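Local coordinates for protein halogenase PltM (Pseudomonas fluorescens, PDB 6BZN) that halogenates phenolic compounds with the help of FAD, accepting chloride, bromide or iodide as the halide, at residues 75-80 with 360-365; 221-226 with 271-276; 409-414 with 512-517; 468-473 with 497-502. All blocks are in the same frame, centred on the assembly; numbering follows the deposited sequence.

Contact 1: 75-80 with 360-365; sequences RLLSKR and SILRLA
R80 N donates to L76 O at 2.7 Å, and this backbone bond sets on one helical turn two residues that both touch L362 of the neighbouring helix. No polar bond crosses between 75-80 and 360-365; aliphatic branches do the joining. L362 is the wedge, its CG swung anti to the backbone N (chi1 -166°) and its two methyls parted over different partners. CD2 meets L76 CB at 3.7 Å, the two side chains lying nearly perpendicular. CD1 rests against L77 CD2 at 3.8 Å and also brushes the start of the R80 chain, whose guanidinium goes elsewhere, to a salt bridge with D448. L77 CD2 is shared, since I361 CG2 lies 3.9 Å from it. Reduced to an alanine here, the wedge would probably leave L76 and L77 facing a gap between the helices, with F447, which also touches L362, losing part of its support. The two short helical segments run in nearly the same direction, 27° apart, with axes 10.1 Å from each other. I361 also lies close to A34, an FAD-binding residue; this apolar helix-on-helix packing is consistent with the flank of a Rossmann-type dinucleotide-binding fold.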
# COMPACT_ATOMS: atom_id res chain seq x y z
N ARG A 75 8.21 -11.69 -3.32
CA ARG A 75 9.17 -12.65 -3.88
C ARG A 75 10.51 -12.61 -3.12
O ARG A 75 11.12 -13.66 -2.89
CB ARG A 75 9.38 -12.42 -5.38
CG ARG A 75 8.19 -12.85 -6.24
CD ARG A 75 8.30 -12.35 -7.69
NE ARG A 75 9.28 -13.10 -8.48
CZ ARG A 75 9.84 -12.69 -9.64
NH1 ARG A 75 9.53 -11.52 -10.21
NH2 ARG A 75 10.74 -13.48 -10.23
N LEU A 76 10.95 -11.41 -2.73
CA LEU A 76 12.16 -11.27 -1.92
C LEU A 76 12.01 -11.95 -0.55
O LEU A 76 12.90 -12.68 -0.10
CB LEU A 76 12.55 -9.81 -1.75
CG LEU A 76 13.20 -9.16 -2.98
CD1 LEU A 76 13.19 -7.64 -2.87
CD2 LEU A 76 14.63 -9.68 -3.16
N LEU A 77 10.87 -11.73 0.11
CA LEU A 77 10.58 -12.39 1.37
C LEU A 77 10.62 -13.91 1.23
O LEU A 77 11.24 -14.61 2.05
CB LEU A 77 9.21 -11.96 1.92
CG LEU A 77 9.23 -10.61 2.62
CD1 LEU A 77 7.81 -10.03 2.69
CD2 LEU A 77 9.84 -10.74 4.01
N SER A 78 9.95 -14.40 0.19
CA SER A 78 9.90 -15.81 -0.13
C SER A 78 11.30 -16.42 -0.33
O SER A 78 11.61 -17.47 0.21
CB SER A 78 9.05 -16.03 -1.38
OG SER A 78 8.96 -17.40 -1.72
N LYS A 79 12.14 -15.72 -1.08
CA LYS A 79 13.48 -16.23 -1.40
C LYS A 79 14.44 -16.05 -0.23
O LYS A 79 15.22 -16.95 0.07
CB LYS A 79 14.03 -15.57 -2.67
CG LYS A 79 15.09 -16.41 -3.38
CD LYS A 79 14.45 -17.58 -4.12
CE LYS A 79 15.46 -18.49 -4.78
NZ LYS A 79 14.79 -19.37 -5.78
N ARG A 80 14.38 -14.89 0.41
CA ARG A 80 15.23 -14.59 1.58
C ARG A 80 15.05 -15.60 2.71
O ARG A 80 16.02 -15.92 3.40
CB ARG A 80 14.96 -13.17 2.08
CG ARG A 80 15.65 -12.76 3.37
CD ARG A 80 17.16 -12.76 3.19
NE ARG A 80 17.84 -12.37 4.42
CZ ARG A 80 18.06 -13.17 5.46
NH1 ARG A 80 17.65 -14.43 5.46
NH2 ARG A 80 18.72 -12.69 6.52
N SER A 360 9.37 -3.34 5.22
CA SER A 360 9.72 -3.23 6.64
C SER A 360 9.94 -4.61 7.26
O SER A 360 10.86 -4.81 8.07
CB SER A 360 8.66 -2.43 7.41
OG SER A 360 9.12 -2.16 8.72
N ILE A 361 9.11 -5.58 6.88
CA ILE A 361 9.28 -6.96 7.38
C ILE A 361 10.64 -7.51 6.93
O ILE A 361 11.38 -8.11 7.71
CB ILE A 361 8.13 -7.88 6.94
CG1 ILE A 361 6.81 -7.40 7.55
CG2 ILE A 361 8.40 -9.34 7.34
CD1 ILE A 361 5.59 -8.00 6.88
N LEU A 362 10.94 -7.27 5.67
CA LEU A 362 12.17 -7.73 5.05
C LEU A 362 13.42 -7.14 5.72
O LEU A 362 14.42 -7.84 5.89
CB LEU A 362 12.11 -7.37 3.58
CG LEU A 362 13.06 -7.95 2.56
CD1 LEU A 362 13.17 -9.46 2.64
CD2 LEU A 362 12.55 -7.50 1.19
N ARG A 363 13.34 -5.88 6.13
CA ARG A 363 14.42 -5.24 6.86
C ARG A 363 14.49 -5.66 8.33
O ARG A 363 15.59 -5.85 8.85
CB ARG A 363 14.27 -3.72 6.80
CG ARG A 363 14.52 -3.14 5.42
CD ARG A 363 14.11 -1.68 5.37
NE ARG A 363 14.46 -1.02 4.11
CZ ARG A 363 15.63 -0.44 3.83
NH1 ARG A 363 16.64 -0.45 4.70
NH2 ARG A 363 15.81 0.15 2.66
N LEU A 364 13.34 -5.80 8.98
CA LEU A 364 13.28 -6.10 10.42
C LEU A 364 13.68 -7.55 10.76
O LEU A 364 14.39 -7.78 11.75
CB LEU A 364 11.87 -5.82 10.95
CG LEU A 364 11.61 -6.14 12.43
CD1 LEU A 364 12.43 -5.26 13.35
CD2 LEU A 364 10.11 -6.04 12.72
N ALA A 365 13.21 -8.52 9.98
CA ALA A 365 13.29 -9.93 10.39
C ALA A 365 14.73 -10.41 10.61
O ALA A 365 15.00 -11.04 11.62
CB ALA A 365 12.53 -10.84 9.43

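Contact 2: 221-226 with 271-276; sequences HMLNVK and NQLCSI
M222 and C274 form an antiparallel hydrogen-bonded pair: M222 N gives to C274 O at 2.8 Å, and C274 N returns a bond to M222 O, also at 2.8 Å and in the carbonyl plane. On the face carrying these two side chains, M222 SD packs on I276 CG1 at 4.0 Å, while V225 CG2, just past the end of the strand, closes on C274 CB at 3.8 Å. The other face belongs to the non-hydrogen-bonded pair H221 and S275. Here the imidazole lies obliquely beside its neighbour, CD2 3.6 Å from S275 CB. Where the strands part, water takes over from the backbone pairing: one molecule accepts from N224 N at 2.8 Å and donates to Q272 O at 2.7 Å.

The second shell fixes the polar face. The carboxylate of E64 takes H221 NE2 with one oxygen and S275 OG with the other, W259 NE1 reaches S275 OG as well, and the rings of F60 and F263 each meet H221 edge-to-face. A leucine in place of H221 would probably leave one E64 oxygen without its partner and break up the aromatic cluster. V62, an FAD-binding residue, lies close to S275, which probably places this histidine-glutamate-serine group, carried by adjoining strands inside the mixed seven-stranded sheet, beside the flavin site.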
# COMPACT_ATOMS: atom_id res chain seq x y z
N HIS A 221 -17.69 -3.40 -0.40
CA HIS A 221 -17.68 -4.29 -1.54
C HIS A 221 -19.08 -4.39 -2.13
O HIS A 221 -20.07 -4.44 -1.40
CB HIS A 221 -17.21 -5.69 -1.14
CG HIS A 221 -15.74 -5.81 -0.88
ND1 HIS A 221 -15.17 -6.99 -0.43
CD2 HIS A 221 -14.73 -4.92 -0.99
CE1 HIS A 221 -13.87 -6.82 -0.31
NE2 HIS A 221 -13.57 -5.58 -0.66
N MET A 222 -19.15 -4.44 -3.46
CA MET A 222 -20.42 -4.44 -4.18
C MET A 222 -20.53 -5.53 -5.22
O MET A 222 -19.52 -5.99 -5.78
CB MET A 222 -20.65 -3.10 -4.88
CG MET A 222 -20.66 -1.89 -3.95
SD MET A 222 -21.29 -0.47 -4.86
CE MET A 222 -21.02 0.81 -3.65
N LEU A 223 -21.78 -5.91 -5.49
CA LEU A 223 -22.12 -6.79 -6.60
C LEU A 223 -22.64 -5.99 -7.77
O LEU A 223 -23.19 -4.90 -7.61
CB LEU A 223 -23.26 -7.73 -6.21
CG LEU A 223 -22.92 -8.76 -5.15
CD1 LEU A 223 -24.19 -9.23 -4.45
CD2 LEU A 223 -22.19 -9.91 -5.83
N ASN A 224 -22.51 -6.59 -8.96
CA ASN A 224 -23.05 -6.03 -10.20
C ASN A 224 -22.55 -4.62 -10.53
O ASN A 224 -23.31 -3.80 -11.04
CB ASN A 224 -24.59 -6.09 -10.19
CG ASN A 224 -25.12 -7.50 -10.36
OD1 ASN A 224 -24.44 -8.36 -10.89
ND2 ASN A 224 -26.34 -7.75 -9.89
N VAL A 225 -21.28 -4.36 -10.24
CA VAL A 225 -20.65 -3.14 -10.67
C VAL A 225 -20.24 -3.30 -12.13
O VAL A 225 -19.44 -4.18 -12.46
CB VAL A 225 -19.42 -2.77 -9.82
CG1 VAL A 225 -18.82 -1.47 -10.31
CG2 VAL A 225 -19.82 -2.64 -8.35
N LYS A 226 -20.74 -2.42 -12.99
CA LYS A 226 -20.38 -2.46 -14.41
C LYS A 226 -18.93 -2.12 -14.68
O LYS A 226 -18.36 -1.26 -14.03
CB LYS A 226 -21.20 -1.45 -15.20
CG LYS A 226 -22.54 -1.94 -15.65
CD LYS A 226 -23.02 -1.13 -16.84
CE LYS A 226 -24.30 -1.73 -17.39
NZ LYS A 226 -24.93 -0.79 -18.34
N ASN A 271 -14.87 -14.85 -7.84
CA ASN A 271 -15.39 -13.82 -6.94
C ASN A 271 -16.31 -12.91 -7.74
O ASN A 271 -15.98 -12.55 -8.86
CB ASN A 271 -14.23 -13.04 -6.33
CG ASN A 271 -14.64 -12.24 -5.11
OD1 ASN A 271 -15.68 -11.59 -5.09
ND2 ASN A 271 -13.82 -12.27 -4.09
N GLN A 272 -17.48 -12.58 -7.19
CA GLN A 272 -18.45 -11.70 -7.87
C GLN A 272 -18.33 -10.22 -7.50
O GLN A 272 -18.97 -9.37 -8.11
CB GLN A 272 -19.87 -12.15 -7.55
CG GLN A 272 -20.19 -13.56 -8.01
CD GLN A 272 -21.59 -13.96 -7.59
OE1 GLN A 272 -22.56 -13.29 -7.94
NE2 GLN A 272 -21.72 -15.04 -6.81
N LEU A 273 -17.50 -9.92 -6.51
CA LEU A 273 -17.50 -8.60 -5.91
C LEU A 273 -16.53 -7.66 -6.58
O LEU A 273 -15.57 -8.08 -7.25
CB LEU A 273 -17.16 -8.71 -4.42
CG LEU A 273 -18.12 -9.57 -3.59
CD1 LEU A 273 -17.51 -9.80 -2.21
CD2 LEU A 273 -19.49 -8.89 -3.50
N CYS A 274 -16.77 -6.39 -6.31
CA CYS A 274 -15.91 -5.31 -6.68
C CYS A 274 -15.74 -4.38 -5.47
O CYS A 274 -16.71 -3.98 -4.81
CB CYS A 274 -16.53 -4.57 -7.86
SG CYS A 274 -15.58 -3.18 -8.49
N SER A 275 -14.49 -4.04 -5.19
CA SER A 275 -14.20 -3.12 -4.09
C SER A 275 -14.39 -1.69 -4.55
O SER A 275 -13.94 -1.32 -5.65
CB SER A 275 -12.79 -3.36 -3.57
OG SER A 275 -12.51 -2.48 -2.50
N ILE A 276 -15.04 -0.89 -3.71
CA ILE A 276 -15.35 0.50 -4.00
C ILE A 276 -14.96 1.32 -2.77
O ILE A 276 -15.39 1.02 -1.65
CB ILE A 276 -16.86 0.71 -4.30
CG1 ILE A 276 -17.33 -0.17 -5.47
CG2 ILE A 276 -17.15 2.19 -4.56
CD1 ILE A 276 -16.71 0.09 -6.84
O HOH W 1 -19.29 -6.32 -8.93
O HOH W 2 -21.19 -8.95 -9.60

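Contact 3: 409-414 with 512-517; sequences DFHLWN and SRISNR
N414, a buried asparagine in the first turns of helix 410-441, sends its amide out of the helix to hold the main chain of an irregular tail: ND2 donates to I514 O at 2.9 Å, with 155° at the hydrogen. The acceptor lies close to the plane of the N414 amide, although the donor is somewhat tilted from the carbonyl plane of I514. A fully extended first torsion (chi1 180°) carries the amide of N414 away from the helix backbone to the tail. Its other end is fixed too, because OD1 accepts from R418 NH2, and the same arginine nitrogen also reaches N516 O. With both ends engaged, the amide has a defined orientation and is unlikely to flip.

Around this bond the packing is close. I514 CG2 comes within 3.3 Å of N414 ND2, and the same methyl lies 3.7 Å from H411 CE1, so that one methyl touches two helix side chains. R517 approaches F410 with its aliphatic part: CD meets CZ at the ring edge, 3.7 Å away, while the guanidinium, steeply inclined to the ring, delivers NH1 to L126 O. The tail keeps its own shape through a type I beta turn from R513 to N516, and the helix start is N-capped by D409, whose OD2 accepts from L412 N at 3.0 Å. With a single direct hydrogen bond between the two segments, the join probably owes its specificity to the two-ended grip on the N414 amide, and its remaining strength to hydrocarbon contact and to the arginines that bind backbone carbonyls nearby.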
# COMPACT_ATOMS: atom_id res chain seq x y z
N ASP A 409 -7.13 19.34 -12.31
CA ASP A 409 -7.13 19.55 -13.77
C ASP A 409 -6.54 18.33 -14.46
O ASP A 409 -5.51 17.80 -14.02
CB ASP A 409 -6.31 20.80 -14.08
CG ASP A 409 -6.17 21.06 -15.56
OD1 ASP A 409 -7.16 21.46 -16.19
OD2 ASP A 409 -5.06 20.86 -16.10
N PHE A 410 -7.16 17.86 -15.54
CA PHE A 410 -6.65 16.66 -16.18
C PHE A 410 -5.25 16.83 -16.75
O PHE A 410 -4.40 15.97 -16.54
CB PHE A 410 -7.55 16.11 -17.30
CG PHE A 410 -6.88 15.00 -18.04
CD1 PHE A 410 -6.71 13.77 -17.42
CD2 PHE A 410 -6.29 15.23 -19.28
CE1 PHE A 410 -6.02 12.75 -18.06
CE2 PHE A 410 -5.59 14.21 -19.92
CZ PHE A 410 -5.46 12.97 -19.32
N HIS A 411 -5.00 17.93 -17.48
CA HIS A 411 -3.67 18.14 -18.06
C HIS A 411 -2.59 18.15 -16.96
O HIS A 411 -1.54 17.51 -17.10
CB HIS A 411 -3.61 19.42 -18.92
CG HIS A 411 -2.26 19.68 -19.51
ND1 HIS A 411 -1.71 18.86 -20.48
CD2 HIS A 411 -1.35 20.65 -19.27
CE1 HIS A 411 -0.50 19.32 -20.79
NE2 HIS A 411 -0.26 20.39 -20.07
N LEU A 412 -2.88 18.82 -15.85
CA LEU A 412 -1.97 18.84 -14.70
C LEU A 412 -1.76 17.43 -14.17
O LEU A 412 -0.61 17.01 -13.94
CB LEU A 412 -2.49 19.78 -13.61
CG LEU A 412 -1.70 19.89 -12.30
CD1 LEU A 412 -0.26 20.27 -12.55
CD2 LEU A 412 -2.38 20.89 -11.38
N TRP A 413 -2.85 16.68 -14.01
CA TRP A 413 -2.73 15.28 -13.57
C TRP A 413 -1.84 14.49 -14.54
O TRP A 413 -0.96 13.75 -14.11
CB TRP A 413 -4.09 14.58 -13.42
CG TRP A 413 -3.86 13.18 -13.04
CD1 TRP A 413 -3.90 12.09 -13.86
CD2 TRP A 413 -3.43 12.72 -11.77
NE1 TRP A 413 -3.54 10.97 -13.15
CE2 TRP A 413 -3.25 11.33 -11.86
CE3 TRP A 413 -3.19 13.35 -10.54
CZ2 TRP A 413 -2.86 10.54 -10.77
CZ3 TRP A 413 -2.79 12.57 -9.46
CH2 TRP A 413 -2.62 11.18 -9.58
N ASN A 414 -2.09 14.65 -15.83
CA ASN A 414 -1.33 13.91 -16.84
C ASN A 414 0.17 14.18 -16.67
O ASN A 414 0.97 13.24 -16.62
CB ASN A 414 -1.86 14.26 -18.25
CG ASN A 414 -1.12 13.54 -19.36
OD1 ASN A 414 -0.44 12.54 -19.16
ND2 ASN A 414 -1.26 14.08 -20.58
N SER A 512 8.46 12.62 -20.84
CA SER A 512 8.15 14.01 -21.22
C SER A 512 7.19 14.15 -22.41
O SER A 512 6.78 15.27 -22.74
CB SER A 512 9.43 14.79 -21.52
OG SER A 512 10.04 14.28 -22.69
N ARG A 513 6.84 13.05 -23.06
CA ARG A 513 5.86 13.09 -24.16
C ARG A 513 4.45 13.08 -23.63
O ARG A 513 3.81 12.01 -23.52
CB ARG A 513 6.09 11.94 -25.13
CG ARG A 513 7.47 12.02 -25.75
CD ARG A 513 7.53 11.34 -27.11
NE ARG A 513 8.60 11.90 -27.93
CZ ARG A 513 8.84 11.57 -29.20
NH1 ARG A 513 9.84 12.16 -29.85
NH2 ARG A 513 8.08 10.68 -29.84
N ILE A 514 3.95 14.28 -23.35
CA ILE A 514 2.67 14.47 -22.65
C ILE A 514 1.46 14.01 -23.47
O ILE A 514 0.44 13.62 -22.90
CB ILE A 514 2.51 15.95 -22.18
CG1 ILE A 514 3.71 16.40 -21.34
CG2 ILE A 514 1.23 16.16 -21.39
CD1 ILE A 514 4.08 15.47 -20.20
N SER A 515 1.57 14.05 -24.80
CA SER A 515 0.47 13.61 -25.67
C SER A 515 0.25 12.10 -25.64
O SER A 515 -0.83 11.63 -26.00
CB SER A 515 0.71 14.11 -27.10
OG SER A 515 1.85 13.49 -27.64
N ASN A 516 1.27 11.34 -25.26
CA ASN A 516 1.12 9.91 -25.03
C ASN A 516 0.63 9.64 -23.60
O ASN A 516 1.41 9.64 -22.65
CB ASN A 516 2.44 9.18 -25.28
CG ASN A 516 2.34 7.68 -25.01
OD1 ASN A 516 1.24 7.10 -25.00
ND2 ASN A 516 3.48 7.05 -24.76
N ARG A 517 -0.66 9.34 -23.48
CA ARG A 517 -1.30 9.12 -22.18
C ARG A 517 -1.23 7.68 -21.64
O ARG A 517 -1.72 7.41 -20.54
CB ARG A 517 -2.75 9.58 -22.27
CG ARG A 517 -2.82 11.07 -22.44
CD ARG A 517 -4.21 11.64 -22.55
NE ARG A 517 -4.91 11.35 -23.80
CZ ARG A 517 -5.83 10.39 -23.98
NH1 ARG A 517 -6.15 9.53 -23.01
NH2 ARG A 517 -6.43 10.26 -25.17

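Contact 4: 468-473 with 497-502; sequences ESLFRQ and ELIKEH
H502 holds the centre of the contact, its ring gripped at both nitrogens and laid over L470. With CG beside the backbone N (chi1 -69°), the imidazole folds back along its own helix, where ND1 donates to L498 O at 2.9 Å, almost exactly in the ring plane. That carbonyl also accepts from H502 N, the two donors arriving from opposite faces of its plane. At the far edge NE2 pairs with S469 OG, 2.9 Å away, in a hydrogen bond whose proton could sit on either partner. Bonds at both nitrogens leave the ring little freedom to rotate.

L470 supplies the face: its CB sits 3.9 Å from the ring centroid, only 16° off the normal, a CH-pi contact. Its CG points anti to the backbone N (chi1 171°), which sends CD1 past the ring to L498 CB at 3.8 Å. The two segments belong to helices 465-483 and 488-502, consecutive in the chain and packed as an antiparallel helical hairpin, with local axes 9.9 Å apart.

Q473 runs out extended beyond CG and sets its amide steeply to the imidazole, OE1 near the ring edge. Q473 also meets L498, whose CD2 lies 3.6 Å from Q473 NE2, the two chains crossing obliquely. Both ends of this amide reach E501 through water: NE2 donates to one molecule at 2.6 Å, which in turn donates a hydrogen bond to E501 OE2, while a second water donates to Q473 OE1 and to E501 OE1.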
# COMPACT_ATOMS: atom_id res chain seq x y z
N GLU A 468 15.28 11.53 -7.13
CA GLU A 468 14.85 12.17 -5.90
C GLU A 468 14.93 13.69 -5.98
O GLU A 468 14.17 14.40 -5.33
CB GLU A 468 15.60 11.59 -4.70
CG GLU A 468 15.40 10.08 -4.52
CD GLU A 468 13.93 9.61 -4.46
OE1 GLU A 468 13.04 10.41 -4.10
OE2 GLU A 468 13.66 8.42 -4.76
N SER A 469 15.84 14.19 -6.83
CA SER A 469 15.85 15.61 -7.21
C SER A 469 14.56 16.02 -7.95
O SER A 469 13.95 17.06 -7.64
CB SER A 469 17.09 15.92 -8.07
OG SER A 469 17.02 17.23 -8.61
N LEU A 470 14.15 15.21 -8.93
CA LEU A 470 12.89 15.45 -9.63
C LEU A 470 11.71 15.44 -8.67
O LEU A 470 10.86 16.34 -8.71
CB LEU A 470 12.66 14.43 -10.76
CG LEU A 470 11.29 14.42 -11.43
CD1 LEU A 470 10.99 15.73 -12.15
CD2 LEU A 470 11.22 13.25 -12.40
N PHE A 471 11.66 14.43 -7.79
CA PHE A 471 10.55 14.31 -6.86
C PHE A 471 10.47 15.51 -5.91
O PHE A 471 9.42 16.10 -5.77
CB PHE A 471 10.65 13.01 -6.09
CG PHE A 471 9.51 12.77 -5.14
CD1 PHE A 471 8.30 12.29 -5.60
CD2 PHE A 471 9.65 13.03 -3.78
CE1 PHE A 471 7.26 12.05 -4.73
CE2 PHE A 471 8.60 12.79 -2.90
CZ PHE A 471 7.41 12.31 -3.37
N ARG A 472 11.60 15.87 -5.30
CA ARG A 472 11.67 17.00 -4.37
C ARG A 472 11.20 18.31 -5.04
O ARG A 472 10.31 19.00 -4.53
CB ARG A 472 13.11 17.12 -3.82
CG ARG A 472 13.38 18.22 -2.81
CD ARG A 472 14.84 18.26 -2.35
NE ARG A 472 15.82 18.20 -3.46
CZ ARG A 472 16.15 19.21 -4.27
NH1 ARG A 472 15.60 20.42 -4.16
NH2 ARG A 472 17.05 19.01 -5.23
N GLN A 473 11.76 18.61 -6.21
CA GLN A 473 11.41 19.84 -6.92
C GLN A 473 9.97 19.85 -7.44
O GLN A 473 9.29 20.88 -7.37
CB GLN A 473 12.40 20.10 -8.06
CG GLN A 473 13.81 20.39 -7.57
CD GLN A 473 14.76 20.66 -8.73
OE1 GLN A 473 15.61 19.84 -9.06
NE2 GLN A 473 14.59 21.80 -9.35
N GLU A 497 8.88 20.85 -17.58
CA GLU A 497 10.29 21.27 -17.72
C GLU A 497 11.21 20.50 -16.76
O GLU A 497 12.32 20.09 -17.15
CB GLU A 497 10.42 22.78 -17.55
CG GLU A 497 9.72 23.60 -18.65
CD GLU A 497 10.33 23.40 -20.03
OE1 GLU A 497 11.57 23.29 -20.12
OE2 GLU A 497 9.57 23.34 -21.04
N LEU A 498 10.76 20.27 -15.52
CA LEU A 498 11.48 19.41 -14.58
C LEU A 498 11.66 17.98 -15.12
O LEU A 498 12.75 17.42 -15.02
CB LEU A 498 10.79 19.38 -13.20
CG LEU A 498 10.85 20.69 -12.40
CD1 LEU A 498 9.98 20.62 -11.16
CD2 LEU A 498 12.29 21.03 -12.05
N ILE A 499 10.61 17.41 -15.70
CA ILE A 499 10.70 16.06 -16.26
C ILE A 499 11.75 16.03 -17.39
O ILE A 499 12.61 15.16 -17.43
CB ILE A 499 9.32 15.53 -16.73
CG1 ILE A 499 8.37 15.36 -15.53
CG2 ILE A 499 9.47 14.20 -17.46
CD1 ILE A 499 6.91 15.20 -15.90
N LYS A 500 11.68 17.00 -18.30
CA LYS A 500 12.65 17.12 -19.39
C LYS A 500 14.10 17.24 -18.89
O LYS A 500 14.99 16.59 -19.42
CB LYS A 500 12.27 18.30 -20.30
CG LYS A 500 11.10 17.94 -21.20
CD LYS A 500 10.23 19.12 -21.58
CE LYS A 500 10.91 20.06 -22.53
NZ LYS A 500 9.94 21.10 -22.98
N GLU A 501 14.30 18.05 -17.86
CA GLU A 501 15.60 18.23 -17.23
C GLU A 501 16.20 16.93 -16.68
O GLU A 501 17.40 16.70 -16.80
CB GLU A 501 15.47 19.27 -16.10
CG GLU A 501 16.78 19.63 -15.42
CD GLU A 501 16.59 20.47 -14.17
OE1 GLU A 501 17.57 20.59 -13.42
OE2 GLU A 501 15.47 21.00 -13.94
N HIS A 502 15.37 16.08 -16.07
CA HIS A 502 15.84 14.87 -15.38
C HIS A 502 15.76 13.60 -16.21
O HIS A 502 16.31 12.58 -15.82
CB HIS A 502 15.04 14.69 -14.09
CG HIS A 502 15.36 15.73 -13.06
ND1 HIS A 502 14.78 16.98 -13.06
CD2 HIS A 502 16.22 15.71 -12.02
CE1 HIS A 502 15.25 17.68 -12.04
NE2 HIS A 502 16.14 16.93 -11.40
O HOH W 3 15.49 22.62 -11.69
O HOH W 4 17.94 20.41 -10.67

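Contact 2 falls, in sequence, between the two halves of contact 1; contacts 3 and 4 follow, the segments of contact 4 lying between those of contact 3. In space contacts 1 and 2 are well separated, their nearest atoms about 21 Å apart, yet each comes close to FAD-binding residues, one from helices beside what is probably a Rossmann-type fold, the other from the mixed sheet. Contacts 3 and 4 form a continuous C-terminal patch, their centres about 16 Å apart, touching where S512 CB meets K500 CG at 3.6 Å. Helix 410-441 begins in contact 3 and touches residues of contacts 1 and 4, and so probably helps join the helical C-terminal region to the flavin-binding part.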